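Local coordinates for protein transcriptional regulator, MarR family (Silicibacter pomeroyi DSS-3, PDB 3BJ6) that probably acts as a DNA-binding transcription factor of the MarR family, a two-subunit regulator built on winged helix-turn-helix domains, at residues E36-G41 with E105-A110; A44-L49 with Q76-A81; I84-N89 with R94-W99. One frame throughout, in Å; residues are numbered along the deposited sequence. Where two conformers were deposited one is given.

Interaction 1 of 3, residues E36-G41 with E105-A110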
ATOM      1  N   GLU A  36      14.688  18.124  -6.188  1.00 18.16           N
ATOM      2  CA  GLU A  36      15.828  17.800  -7.093  1.00 19.18           C
ATOM      3  C   GLU A  36      15.427  17.700  -8.555  1.00 18.45           C
ATOM      4  O   GLU A  36      16.187  17.181  -9.388  1.00 18.79           O
ATOM      5  CB  GLU A  36      16.503  16.489  -6.643  1.00 19.78           C
ATOM      6  CG  GLU A  36      17.026  16.570  -5.202  1.00 22.92           C
ATOM      7  CD  GLU A  36      18.229  17.521  -5.038  1.00 26.10           C
ATOM      8  OE1 GLU A  36      18.407  18.047  -3.924  1.00 27.26           O
ATOM      9  OE2 GLU A  36      18.989  17.737  -6.006  1.00 26.09           O
ATOM     10  N   GLY A  37      14.215  18.167  -8.873  1.00 18.10           N
ATOM     11  CA  GLY A  37      13.767  18.255 -10.253  1.00 15.98           C
ATOM     12  C   GLY A  37      13.257  16.974 -10.872  1.00 16.87           C
ATOM     13  O   GLY A  37      13.196  16.873 -12.113  1.00 16.61           O
ATOM     14  N   VAL A  38      12.905  15.977 -10.054  1.00 15.99           N
ATOM     15  CA  VAL A  38      12.438  14.710 -10.623  1.00 15.96           C
ATOM     16  C   VAL A  38      11.141  14.237  -9.954  1.00 16.52           C
ATOM     17  O   VAL A  38      10.800  14.697  -8.880  1.00 16.22           O
ATOM     18  CB  VAL A  38      13.537  13.581 -10.578  1.00 16.33           C
ATOM     19  CG1 VAL A  38      14.869  14.068 -11.286  1.00 15.68           C
ATOM     20  CG2 VAL A  38      13.800  13.104  -9.148  1.00 14.62           C
ATOM     21  N   THR A  39      10.429  13.337 -10.621  1.00 16.47           N
ATOM     22  CA  THR A  39       9.195  12.753 -10.118  1.00 17.01           C
ATOM     23  C   THR A  39       9.488  11.488  -9.305  1.00 16.73           C
ATOM     24  O   THR A  39      10.630  10.997  -9.285  1.00 15.71           O
ATOM     25  CB  THR A  39       8.260  12.350 -11.289  1.00 17.67           C
ATOM     26  OG1 THR A  39       8.874  11.312 -12.044  1.00 17.23           O
ATOM     27  CG2 THR A  39       7.942  13.550 -12.208  1.00 16.46           C
ATOM     28  N   VAL A  40       8.446  10.941  -8.659  1.00 16.95           N
ATOM     29  CA  VAL A  40       8.574   9.705  -7.868  1.00 17.30           C
ATOM     30  C   VAL A  40       8.934   8.519  -8.754  1.00 17.30           C
ATOM     31  O   VAL A  40       9.761   7.682  -8.372  1.00 15.96           O
ATOM     32  CB  VAL A  40       7.287   9.394  -7.060  1.00 18.42           C
ATOM     33  CG1 VAL A  40       7.464   8.157  -6.154  1.00 18.52           C
ATOM     34  CG2 VAL A  40       6.946  10.566  -6.197  1.00 20.57           C
ATOM     35  N   GLY A  41       8.301   8.455  -9.926  1.00 16.99           N
ATOM     36  CA  GLY A  41       8.583   7.384 -10.891  1.00 17.87           C
ATOM     37  C   GLY A  41      10.040   7.475 -11.357  1.00 18.13           C
ATOM     38  O   GLY A  41      10.723   6.470 -11.425  1.00 18.41           O
ATOM     39  N   GLU A 105      23.473  10.510 -10.676  0.50 21.11           N
ATOM     40  CA  GLU A 105      24.120  10.068  -9.452  0.50 21.51           C
ATOM     41  C   GLU A 105      23.997  11.093  -8.304  0.50 20.65           C
ATOM     42  O   GLU A 105      23.681  10.724  -7.172  0.50 20.06           O
ATOM     43  CB  GLU A 105      25.592   9.752  -9.760  0.50 22.51           C
ATOM     44  CG  GLU A 105      26.354   9.056  -8.642  0.50 25.58           C
ATOM     45  CD  GLU A 105      27.522   8.195  -9.152  0.50 28.89           C
ATOM     46  OE1 GLU A 105      27.957   7.296  -8.400  0.50 31.50           O
ATOM     47  OE2 GLU A 105      27.992   8.400 -10.292  0.50 28.27           O
ATOM     48  N   ALA A 106      24.234  12.370  -8.609  1.00 19.92           N
ATOM     49  CA  ALA A 106      24.113  13.461  -7.618  1.00 19.43           C
ATOM     50  C   ALA A 106      22.657  13.580  -7.112  1.00 19.35           C
ATOM     51  O   ALA A 106      22.420  13.702  -5.915  1.00 19.39           O
ATOM     52  CB  ALA A 106      24.601  14.788  -8.188  1.00 19.08           C
ATOM     53  N   ILE A 107      21.704  13.541  -8.041  1.00 18.40           N
ATOM     54  CA  ILE A 107      20.293  13.656  -7.701  1.00 18.35           C
ATOM     55  C   ILE A 107      19.826  12.504  -6.781  1.00 18.21           C
ATOM     56  O   ILE A 107      19.251  12.752  -5.725  1.00 16.86           O
ATOM     57  CB  ILE A 107      19.441  13.752  -8.968  1.00 17.63           C
ATOM     58  CG1 ILE A 107      19.587  15.177  -9.525  1.00 18.84           C
ATOM     59  CG2 ILE A 107      17.968  13.441  -8.644  1.00 17.70           C
ATOM     60  CD1 ILE A 107      18.999  15.345 -10.930  1.00 18.86           C
ATOM     61  N   ILE A 108      20.110  11.258  -7.155  1.00 17.87           N
ATOM     62  CA  ILE A 108      19.582  10.139  -6.321  1.00 18.27           C
ATOM     63  C   ILE A 108      20.268  10.092  -4.945  1.00 18.09           C
ATOM     64  O   ILE A 108      19.623   9.802  -3.933  1.00 17.33           O
ATOM     65  CB  ILE A 108      19.528   8.745  -7.071  1.00 18.18           C
ATOM     66  CG1 ILE A 108      18.726   7.726  -6.247  1.00 19.02           C
ATOM     67  CG2 ILE A 108      20.940   8.235  -7.393  1.00 16.69           C
ATOM     68  CD1 ILE A 108      17.238   8.093  -6.075  1.00 19.81           C
ATOM     69  N   THR A 109      21.550  10.474  -4.904  1.00 18.68           N
ATOM     70  CA  THR A 109      22.285  10.583  -3.643  1.00 18.76           C
ATOM     71  C   THR A 109      21.637  11.605  -2.730  1.00 18.39           C
ATOM     72  O   THR A 109      21.462  11.354  -1.529  1.00 18.25           O
ATOM     73  CB  THR A 109      23.762  10.975  -3.889  1.00 18.75           C
ATOM     74  OG1 THR A 109      24.372   9.950  -4.684  1.00 21.80           O
ATOM     75  CG2 THR A 109      24.548  11.103  -2.594  1.00 20.45           C
ATOM     76  N   ALA A 110      21.317  12.763  -3.300  1.00 17.53           N
ATOM     77  CA  ALA A 110      20.687  13.855  -2.552  1.00 18.23           C
ATOM     78  C   ALA A 110      19.307  13.443  -2.055  1.00 17.90           C
ATOM     79  O   ALA A 110      18.956  13.670  -0.892  1.00 18.01           O
ATOM     80  CB  ALA A 110      20.594  15.140  -3.410  1.00 17.53           C
TER
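Glu36 and Val38 lie against Ile107 where the helix 18-35 gives way to the helix 40-51 of the MarR winged helix-turn-helix domain, and the surface they meet is the early part of helix 102-123. A Schellman motif ends the first helix: Gly37, with positive phi, is its C-prime residue, its N bonded to Leu34 O while Val38 N bonds to Thr33 O. The turn brings the carbonyl of Glu36 over Ile107, whose CD1 sits 3.7 Å from Glu36 O.

Glu36 can be followed outward from there. Its CB rests on Ile107 CG2 at 3.9 Å. CG stands beside the backbone N and anti to the carbonyl carbon (chi1 -59°), and a bend at chi2 (-69°) carries the chain along helix 102-123, one turn on from Ile107. The carboxylate therefore ends over Ala110: CD and OE1 are each 3.7 Å from Ala110 CB, with OE2 slightly farther away. These are van der Waals contacts with a methyl group.

Val38 and Ile107 approach tip to tip and are the buried half of the contact, joined by Leu83, which touches both. The methyl that Glu36 CB rests on serves the valine as well: Ile107 CG2 lies 4.1 Å from Val38 CG1.

Interaction 2 of 3, residues A44-L49 with Q76-A81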
ATOM      1  N   ALA A  44      12.388   6.186  -8.734  1.00 16.09           N
ATOM      2  CA  ALA A  44      12.394   4.713  -8.644  1.00 16.94           C
ATOM      3  C   ALA A  44      13.418   4.147  -9.650  1.00 17.83           C
ATOM      4  O   ALA A  44      14.198   3.253  -9.317  1.00 19.10           O
ATOM      5  CB  ALA A  44      10.974   4.140  -8.954  1.00 16.73           C
ATOM      6  N   ILE A  45      13.425   4.683 -10.866  1.00 17.16           N
ATOM      7  CA  ILE A  45      14.384   4.228 -11.904  1.00 17.13           C
ATOM      8  C   ILE A  45      15.830   4.612 -11.538  1.00 17.23           C
ATOM      9  O   ILE A  45      16.742   3.794 -11.694  1.00 16.93           O
ATOM     10  CB  ILE A  45      13.987   4.714 -13.336  1.00 17.02           C
ATOM     11  CG1 ILE A  45      12.994   3.711 -13.981  1.00 17.83           C
ATOM     12  CG2 ILE A  45      15.196   4.839 -14.281  1.00 17.37           C
ATOM     13  CD1 ILE A  45      11.707   3.635 -13.253  1.00 19.87           C
ATOM     14  N   LEU A  46      16.052   5.847 -11.061  1.00 16.62           N
ATOM     15  CA  LEU A  46      17.406   6.235 -10.624  1.00 16.80           C
ATOM     16  C   LEU A  46      17.892   5.341  -9.496  1.00 17.03           C
ATOM     17  O   LEU A  46      19.062   4.935  -9.445  1.00 17.10           O
ATOM     18  CB  LEU A  46      17.449   7.725 -10.199  1.00 16.84           C
ATOM     19  CG  LEU A  46      16.998   8.737 -11.278  1.00 16.80           C
ATOM     20  CD1 LEU A  46      16.987  10.178 -10.689  1.00 18.69           C
ATOM     21  CD2 LEU A  46      17.925   8.669 -12.510  1.00 14.61           C
ATOM     22  N   GLU A  47      17.004   5.038  -8.563  1.00 17.45           N
ATOM     23  CA  GLU A  47      17.382   4.162  -7.446  1.00 18.41           C
ATOM     24  C   GLU A  47      17.721   2.781  -7.961  1.00 18.09           C
ATOM     25  O   GLU A  47      18.732   2.225  -7.571  1.00 18.10           O
ATOM     26  CB  GLU A  47      16.286   4.094  -6.376  1.00 18.04           C
ATOM     27  CG  GLU A  47      16.598   3.087  -5.255  1.00 22.77           C
ATOM     28  CD  GLU A  47      15.492   2.998  -4.174  1.00 22.92           C
ATOM     29  OE1 GLU A  47      14.275   3.108  -4.504  1.00 22.18           O
ATOM     30  OE2 GLU A  47      15.855   2.749  -3.005  1.00 22.81           O
ATOM     31  N   GLY A  48      16.890   2.236  -8.849  1.00 18.02           N
ATOM     32  CA  GLY A  48      17.186   0.939  -9.467  1.00 19.25           C
ATOM     33  C   GLY A  48      18.550   0.881 -10.153  1.00 19.62           C
ATOM     34  O   GLY A  48      19.295  -0.070  -9.953  1.00 19.50           O
ATOM     35  N   LEU A  49      18.903   1.916 -10.923  1.00 18.49           N
ATOM     36  CA  LEU A  49      20.201   1.949 -11.606  1.00 18.59           C
ATOM     37  C   LEU A  49      21.370   2.217 -10.658  1.00 20.09           C
ATOM     38  O   LEU A  49      22.502   1.819 -10.938  1.00 20.52           O
ATOM     39  CB  LEU A  49      20.196   2.964 -12.759  1.00 17.92           C
ATOM     40  CG  LEU A  49      19.259   2.498 -13.884  1.00 16.42           C
ATOM     41  CD1 LEU A  49      18.992   3.626 -14.930  1.00 16.38           C
ATOM     42  CD2 LEU A  49      19.813   1.249 -14.606  1.00 14.84           C
ATOM     43  N   GLN A  76      12.917   7.003 -20.752  1.00 19.76           N
ATOM     44  CA  GLN A  76      13.006   8.099 -21.725  1.00 20.96           C
ATOM     45  C   GLN A  76      13.055   9.478 -21.052  1.00 20.03           C
ATOM     46  O   GLN A  76      13.820  10.324 -21.435  1.00 19.71           O
ATOM     47  CB  GLN A  76      11.855   8.007 -22.729  1.00 21.39           C
ATOM     48  CG  GLN A  76      12.020   6.730 -23.627  1.00 26.36           C
ATOM     49  CD  GLN A  76      10.842   6.534 -24.555  1.00 32.99           C
ATOM     50  OE1 GLN A  76      10.800   7.105 -25.644  1.00 35.99           O
ATOM     51  NE2 GLN A  76       9.877   5.730 -24.132  1.00 33.53           N
ATOM     52  N   GLU A  77      12.242   9.671 -20.032  1.00 20.21           N
ATOM     53  CA  GLU A  77      12.229  10.929 -19.303  1.00 19.39           C
ATOM     54  C   GLU A  77      13.584  11.218 -18.671  1.00 19.36           C
ATOM     55  O   GLU A  77      14.113  12.333 -18.792  1.00 18.21           O
ATOM     56  CB  GLU A  77      11.133  10.894 -18.244  1.00 19.28           C
ATOM     57  CG  GLU A  77       9.706  10.851 -18.783  1.00 19.72           C
ATOM     58  CD  GLU A  77       8.655  10.632 -17.680  1.00 23.10           C
ATOM     59  OE1 GLU A  77       9.017  10.470 -16.491  1.00 20.91           O
ATOM     60  OE2 GLU A  77       7.435  10.600 -18.006  1.00 26.36           O
ATOM     61  N   VAL A  78      14.158  10.232 -17.988  1.00 18.87           N
ATOM     62  CA  VAL A  78      15.446  10.481 -17.302  1.00 19.29           C
ATOM     63  C   VAL A  78      16.613  10.587 -18.290  1.00 19.79           C
ATOM     64  O   VAL A  78      17.569  11.312 -18.044  1.00 19.51           O
ATOM     65  CB  VAL A  78      15.743   9.504 -16.124  1.00 19.21           C
ATOM     66  CG1 VAL A  78      14.657   9.678 -15.023  1.00 18.49           C
ATOM     67  CG2 VAL A  78      15.796   8.044 -16.580  1.00 19.00           C
ATOM     68  N   GLN A  79      16.513   9.908 -19.423  1.00 20.27           N
ATOM     69  CA  GLN A  79      17.565  10.005 -20.412  1.00 21.94           C
ATOM     70  C   GLN A  79      17.534  11.366 -21.096  1.00 21.91           C
ATOM     71  O   GLN A  79      18.566  11.993 -21.286  1.00 22.70           O
ATOM     72  CB  GLN A  79      17.430   8.889 -21.436  1.00 21.90           C
ATOM     73  CG  GLN A  79      18.619   8.797 -22.366  1.00 29.00           C
ATOM     74  CD  GLN A  79      18.477   7.625 -23.334  1.00 35.54           C
ATOM     75  OE1 GLN A  79      19.465   7.095 -23.803  1.00 36.57           O
ATOM     76  NE2 GLN A  79      17.223   7.238 -23.646  1.00 38.44           N
ATOM     77  N   ARG A  80      16.343  11.811 -21.451  1.00 22.71           N
ATOM     78  CA  ARG A  80      16.126  13.131 -22.011  1.00 24.18           C
ATOM     79  C   ARG A  80      16.616  14.202 -21.032  1.00 23.81           C
ATOM     80  O   ARG A  80      17.128  15.239 -21.450  1.00 23.40           O
ATOM     81  CB  ARG A  80      14.615  13.293 -22.281  1.00 25.06           C
ATOM     82  CG  ARG A  80      14.234  14.597 -22.954  1.00 31.26           C
ATOM     83  CD  ARG A  80      12.720  14.695 -23.338  1.00 38.78           C
ATOM     84  NE  ARG A  80      12.047  13.406 -23.545  1.00 45.88           N
ATOM     85  CZ  ARG A  80      10.974  12.998 -22.845  1.00 48.77           C
ATOM     86  NH1 ARG A  80      10.465  13.793 -21.891  1.00 47.48           N
ATOM     87  NH2 ARG A  80      10.408  11.802 -23.102  1.00 46.36           N
ATOM     88  N   ALA A  81      16.470  13.966 -19.733  1.00 22.05           N
ATOM     89  CA  ALA A  81      16.933  14.943 -18.722  1.00 21.76           C
ATOM     90  C   ALA A  81      18.443  14.840 -18.462  1.00 20.98           C
ATOM     91  O   ALA A  81      19.002  15.608 -17.673  1.00 20.49           O
ATOM     92  CB  ALA A  81      16.129  14.821 -17.406  1.00 21.46           C
TER
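Val78 puts one methyl on each of two neighbouring residues of helix 40-51, joining that helix to the last turn of helix 68-80, probably the recognition helix as in MarR relatives. Ile45 CG2 meets Val78 CG2 at 4.0 Å, the two side chains crossing at a slant. Leu46 comes in by its far end: its CD2 reaches Val78 CG1 at 4.2 Å. Both branches of the valine are therefore in use; its rotamer, with CG1 beside the backbone N (chi1 -63°), turns CG1 to Leu46 and CG2 to Ile45.

All three residues are buried, and others of the chain thicken the packing. Ile84 touches both Leu46 and Val78, while Ile71, Ile74 and Leu75 lie against Ile45. Between the two segments themselves the fit is sparse, the backbones standing 8.2 Å apart at the CA atoms of Leu46 and Val78.

The polar side chains point away from this join. Gln76 lies at the surface and turns its NE2 back to Ser72 O, and Glu77 OE1 takes a hydrogen bond from Gln42 NE2. Glu47 faces the second subunit, its OE1 in a salt bridge with Arg43 and its OE2 hydrogen-bonded to Tyr12 OH of that subunit. With methyl groups alone meeting here, the join rests on dispersion and the exclusion of water; lacking any directional bond between the two segments, it depends on how the methyls fit.

Interaction 3 of 3, residues I84-N89 with R94-W99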
ATOM      1  N   ILE A  84      20.560   9.504 -17.085  1.00 18.22           N
ATOM      2  CA  ILE A  84      21.090   8.179 -17.379  1.00 18.17           C
ATOM      3  C   ILE A  84      21.626   8.216 -18.813  1.00 18.73           C
ATOM      4  O   ILE A  84      21.291   9.103 -19.589  1.00 18.77           O
ATOM      5  CB  ILE A  84      20.020   7.055 -17.222  1.00 18.30           C
ATOM      6  CG1 ILE A  84      18.975   7.085 -18.365  1.00 18.60           C
ATOM      7  CG2 ILE A  84      19.371   7.109 -15.807  1.00 17.56           C
ATOM      8  CD1 ILE A  84      18.033   5.805 -18.396  1.00 19.26           C
ATOM      9  N   GLU A  85      22.447   7.229 -19.151  1.00 19.01           N
ATOM     10  CA  GLU A  85      22.939   7.055 -20.504  1.00 19.07           C
ATOM     11  C   GLU A  85      22.836   5.574 -20.859  1.00 18.36           C
ATOM     12  O   GLU A  85      22.774   4.700 -19.972  1.00 17.55           O
ATOM     13  CB  GLU A  85      24.386   7.544 -20.606  1.00 19.27           C
ATOM     14  CG  GLU A  85      25.338   6.647 -19.824  1.00 20.96           C
ATOM     15  CD  GLU A  85      26.762   7.177 -19.799  1.00 27.06           C
ATOM     16  OE1 GLU A  85      27.690   6.374 -20.000  1.00 29.18           O
ATOM     17  OE2 GLU A  85      26.951   8.389 -19.598  1.00 29.08           O
ATOM     18  N   ARG A  86      22.764   5.303 -22.155  1.00 18.13           N
ATOM     19  CA  ARG A  86      22.684   3.935 -22.660  1.00 18.38           C
ATOM     20  C   ARG A  86      24.063   3.601 -23.231  1.00 18.48           C
ATOM     21  O   ARG A  86      24.640   4.407 -23.966  1.00 17.44           O
ATOM     22  CB  ARG A  86      21.569   3.773 -23.713  1.00 17.55           C
ATOM     23  CG  ARG A  86      21.474   2.350 -24.349  1.00 19.51           C
ATOM     24  CD  ARG A  86      20.503   2.275 -25.564  1.00 19.17           C
ATOM     25  NE  ARG A  86      20.834   3.279 -26.606  1.00 18.17           N
ATOM     26  CZ  ARG A  86      21.806   3.152 -27.506  1.00 15.52           C
ATOM     27  NH1 ARG A  86      22.572   2.066 -27.542  1.00 17.26           N
ATOM     28  NH2 ARG A  86      22.013   4.121 -28.372  1.00 16.41           N
ATOM     29  N   ARG A  87      24.597   2.437 -22.884  1.00 17.83           N
ATOM     30  CA  ARG A  87      25.830   1.975 -23.511  1.00 18.74           C
ATOM     31  C   ARG A  87      25.565   0.766 -24.397  1.00 18.80           C
ATOM     32  O   ARG A  87      24.574   0.060 -24.176  1.00 19.73           O
ATOM     33  CB  ARG A  87      26.917   1.709 -22.464  1.00 19.09           C
ATOM     34  CG  ARG A  87      27.173   2.922 -21.567  1.00 20.24           C
ATOM     35  CD  ARG A  87      28.237   2.621 -20.503  1.00 21.57           C
ATOM     36  NE  ARG A  87      28.318   3.720 -19.540  1.00 23.40           N
ATOM     37  CZ  ARG A  87      28.926   3.663 -18.355  1.00 21.78           C
ATOM     38  NH1 ARG A  87      28.900   4.734 -17.561  1.00 23.94           N
ATOM     39  NH2 ARG A  87      29.550   2.563 -17.966  1.00 19.98           N
ATOM     40  N   THR A  88      26.408   0.537 -25.407  1.00 19.59           N
ATOM     41  CA  THR A  88      26.227  -0.615 -26.303  1.00 21.34           C
ATOM     42  C   THR A  88      26.400  -1.933 -25.528  1.00 22.28           C
ATOM     43  O   THR A  88      27.183  -2.002 -24.549  1.00 21.43           O
ATOM     44  CB  THR A  88      27.256  -0.675 -27.461  1.00 21.96           C
ATOM     45  OG1 THR A  88      28.562  -0.771 -26.897  1.00 23.51           O
ATOM     46  CG2 THR A  88      27.211   0.549 -28.267  1.00 22.78           C
ATOM     47  N   ASN A  89      25.666  -2.954 -25.975  1.00 21.62           N
ATOM     48  CA  ASN A  89      25.744  -4.279 -25.407  1.00 22.95           C
ATOM     49  C   ASN A  89      26.302  -5.165 -26.534  1.00 25.20           C
ATOM     50  O   ASN A  89      25.545  -5.626 -27.390  1.00 24.32           O
ATOM     51  CB  ASN A  89      24.355  -4.768 -24.945  1.00 21.59           C
ATOM     52  CG  ASN A  89      24.417  -6.097 -24.182  1.00 21.82           C
ATOM     53  OD1 ASN A  89      23.517  -6.440 -23.414  1.00 20.94           O
ATOM     54  ND2 ASN A  89      25.463  -6.852 -24.411  1.00 19.50           N
ATOM     55  N   ARG A  94      20.369  -5.881 -28.821  1.00 22.31           N
ATOM     56  CA  ARG A  94      18.986  -5.589 -28.469  1.00 23.34           C
ATOM     57  C   ARG A  94      18.798  -5.282 -26.977  1.00 21.53           C
ATOM     58  O   ARG A  94      17.826  -4.625 -26.577  1.00 20.92           O
ATOM     59  CB  ARG A  94      18.223  -6.887 -28.753  1.00 24.60           C
ATOM     60  CG  ARG A  94      16.787  -6.782 -29.082  1.00 31.12           C
ATOM     61  CD  ARG A  94      16.418  -7.815 -30.220  1.00 36.23           C
ATOM     62  NE  ARG A  94      16.271  -9.214 -29.787  1.00 39.97           N
ATOM     63  CZ  ARG A  94      17.040 -10.233 -30.206  1.00 41.50           C
ATOM     64  NH1 ARG A  94      18.040 -10.028 -31.057  1.00 42.52           N
ATOM     65  NH2 ARG A  94      16.820 -11.475 -29.773  1.00 39.64           N
ATOM     66  N   SER A  95      19.696  -5.822 -26.146  1.00 20.22           N
ATOM     67  CA  SER A  95      19.582  -5.696 -24.674  1.00 19.71           C
ATOM     68  C   SER A  95      20.276  -4.437 -24.195  1.00 19.01           C
ATOM     69  O   SER A  95      21.420  -4.496 -23.701  1.00 17.74           O
ATOM     70  CB  SER A  95      20.177  -6.933 -23.972  1.00 19.83           C
ATOM     71  OG  SER A  95      19.313  -8.060 -24.102  1.00 21.18           O
ATOM     72  N   HIS A  96      19.587  -3.301 -24.360  1.00 18.39           N
ATOM     73  CA  HIS A  96      20.185  -1.987 -24.047  1.00 19.03           C
ATOM     74  C   HIS A  96      20.470  -1.942 -22.562  1.00 18.77           C
ATOM     75  O   HIS A  96      19.632  -2.346 -21.749  1.00 19.41           O
ATOM     76  CB  HIS A  96      19.262  -0.820 -24.461  1.00 18.99           C
ATOM     77  CG  HIS A  96      18.523  -1.058 -25.751  1.00 19.23           C
ATOM     78  ND1 HIS A  96      19.161  -1.436 -26.919  1.00 24.10           N
ATOM     79  CD2 HIS A  96      17.207  -0.966 -26.057  1.00 21.00           C
ATOM     80  CE1 HIS A  96      18.267  -1.574 -27.886  1.00 23.19           C
ATOM     81  NE2 HIS A  96      17.072  -1.307 -27.385  1.00 25.85           N
ATOM     82  N   ARG A  97      21.645  -1.441 -22.213  0.60 18.70           N
ATOM     83  CA  ARG A  97      22.060  -1.366 -20.823  0.60 17.91           C
ATOM     84  C   ARG A  97      22.277   0.076 -20.404  0.60 17.83           C
ATOM     85  O   ARG A  97      22.869   0.875 -21.143  0.60 17.12           O
ATOM     86  CB  ARG A  97      23.317  -2.209 -20.605  0.60 18.43           C
ATOM     87  CG  ARG A  97      23.059  -3.722 -20.724  0.60 18.48           C
ATOM     88  CD  ARG A  97      24.168  -4.528 -20.054  0.60 21.80           C
ATOM     89  NE  ARG A  97      23.868  -5.951 -20.127  0.60 22.31           N
ATOM     90  CZ  ARG A  97      23.190  -6.644 -19.207  0.60 22.25           C
ATOM     91  NH1 ARG A  97      22.732  -6.064 -18.079  0.60 17.63           N
ATOM     92  NH2 ARG A  97      22.974  -7.928 -19.432  0.60 20.26           N
ATOM     93  N   TYR A  98      21.812   0.401 -19.203  1.00 17.39           N
ATOM     94  CA  TYR A  98      21.774   1.789 -18.740  1.00 17.18           C
ATOM     95  C   TYR A  98      22.594   2.055 -17.492  1.00 17.86           C
ATOM     96  O   TYR A  98      22.659   1.205 -16.604  1.00 16.80           O
ATOM     97  CB  TYR A  98      20.327   2.218 -18.430  1.00 17.27           C
ATOM     98  CG  TYR A  98      19.435   2.102 -19.622  1.00 18.09           C
ATOM     99  CD1 TYR A  98      19.320   3.157 -20.534  1.00 17.25           C
ATOM    100  CD2 TYR A  98      18.738   0.899 -19.882  1.00 18.66           C
ATOM    101  CE1 TYR A  98      18.506   3.060 -21.646  1.00 19.29           C
ATOM    102  CE2 TYR A  98      17.921   0.785 -21.005  1.00 17.62           C
ATOM    103  CZ  TYR A  98      17.819   1.863 -21.869  1.00 21.27           C
ATOM    104  OH  TYR A  98      17.006   1.752 -22.959  1.00 21.38           O
ATOM    105  N   TRP A  99      23.141   3.271 -17.420  1.00 17.02           N
ATOM    106  CA  TRP A  99      23.927   3.723 -16.277  1.00 18.83           C
ATOM    107  C   TRP A  99      23.528   5.113 -15.874  1.00 18.67           C
ATOM    108  O   TRP A  99      23.270   5.933 -16.738  1.00 19.50           O
ATOM    109  CB  TRP A  99      25.411   3.784 -16.647  1.00 18.04           C
ATOM    110  CG  TRP A  99      26.149   2.447 -16.564  1.00 19.46           C
ATOM    111  CD1 TRP A  99      26.946   2.012 -15.549  1.00 19.15           C
ATOM    112  CD2 TRP A  99      26.171   1.429 -17.553  1.00 20.52           C
ATOM    113  NE1 TRP A  99      27.459   0.766 -15.835  1.00 21.06           N
ATOM    114  CE2 TRP A  99      27.002   0.387 -17.069  1.00 20.56           C
ATOM    115  CE3 TRP A  99      25.559   1.279 -18.799  1.00 19.95           C
ATOM    116  CZ2 TRP A  99      27.239  -0.783 -17.797  1.00 20.34           C
ATOM    117  CZ3 TRP A  99      25.800   0.130 -19.514  1.00 19.07           C
ATOM    118  CH2 TRP A  99      26.623  -0.894 -19.014  1.00 19.77           C
TER
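Arg87 and Trp99 both carry CG beside the backbone N, at chi1 -55° and -82°, and these turns lay one side chain over the other on the same face of a beta hairpin. Arg87 then runs extended from CG to NE, its CD over the indole's six-membered ring in a CH-pi contact (3.4 Å from Trp99 CE3). The guanidinium lies flat on the tryptophan, planes 7° apart, and makes a cation-pi contact, with CZ 3.6 Å from the centroid of the five-membered ring. Glu85 lies at the guanidinium's edge: Arg87 NE donates to Glu85 OE1 at 2.8 Å, meeting the oxygen on its anti side, so a salt bridge and a stack together fix the group's rotation. With an alanine at Trp99 the indole under Arg87 is gone, and the guanidinium, keeping its salt bridge to Glu85, is likely to be freer to swing.

Underneath, the strands pair antiparallel. Glu85 and Trp99 form a hydrogen-bonded pair, with both N-to-O bonds, Glu85 N to Trp99 O and Trp99 N to Glu85 O, at 2.9 Å. Arg87 N adds a bond to Arg97 O, also 2.9 Å. Between them comes the non-hydrogen-bonded pair Arg86 and Tyr98, on the other face. There Ile84 CD1 meets Tyr98 CD1 at 3.6 Å, and Arg86 CD rests against His96 CB.

This hairpin is the wing of the winged helix-turn-helix domain, an element that in MarR relatives commonly reaches DNA. Strand 97-100 is the middle of the sheet, flanked by 55-56 and 84-87; Arg97 NH1 bonds to Gly54 O, while Ile84 packs onto helices 40-51 and 68-80.

From the N terminus, the chain leaves helix 18-35, and the turn at 36-41 opens the widest loop, which interaction 1 closes 64 residues later on helix 102-123. The other two contacts are nested inside it, one after the other. Interaction 2 closes first, bringing helix 68-80 back onto helix 40-51; interaction 3 then closes the short hairpin of strands 84-87 and 97-100. None crosses another. Interactions 1 and 2 share helix 40-51 and touch where Ile107 and Ile108 pack on Leu46. Interactions 2 and 3 meet through Ile84, against Leu49 and Val78, tying the wing to the helical core. Interactions 1 and 3 do not touch, their centres about 20 Å apart.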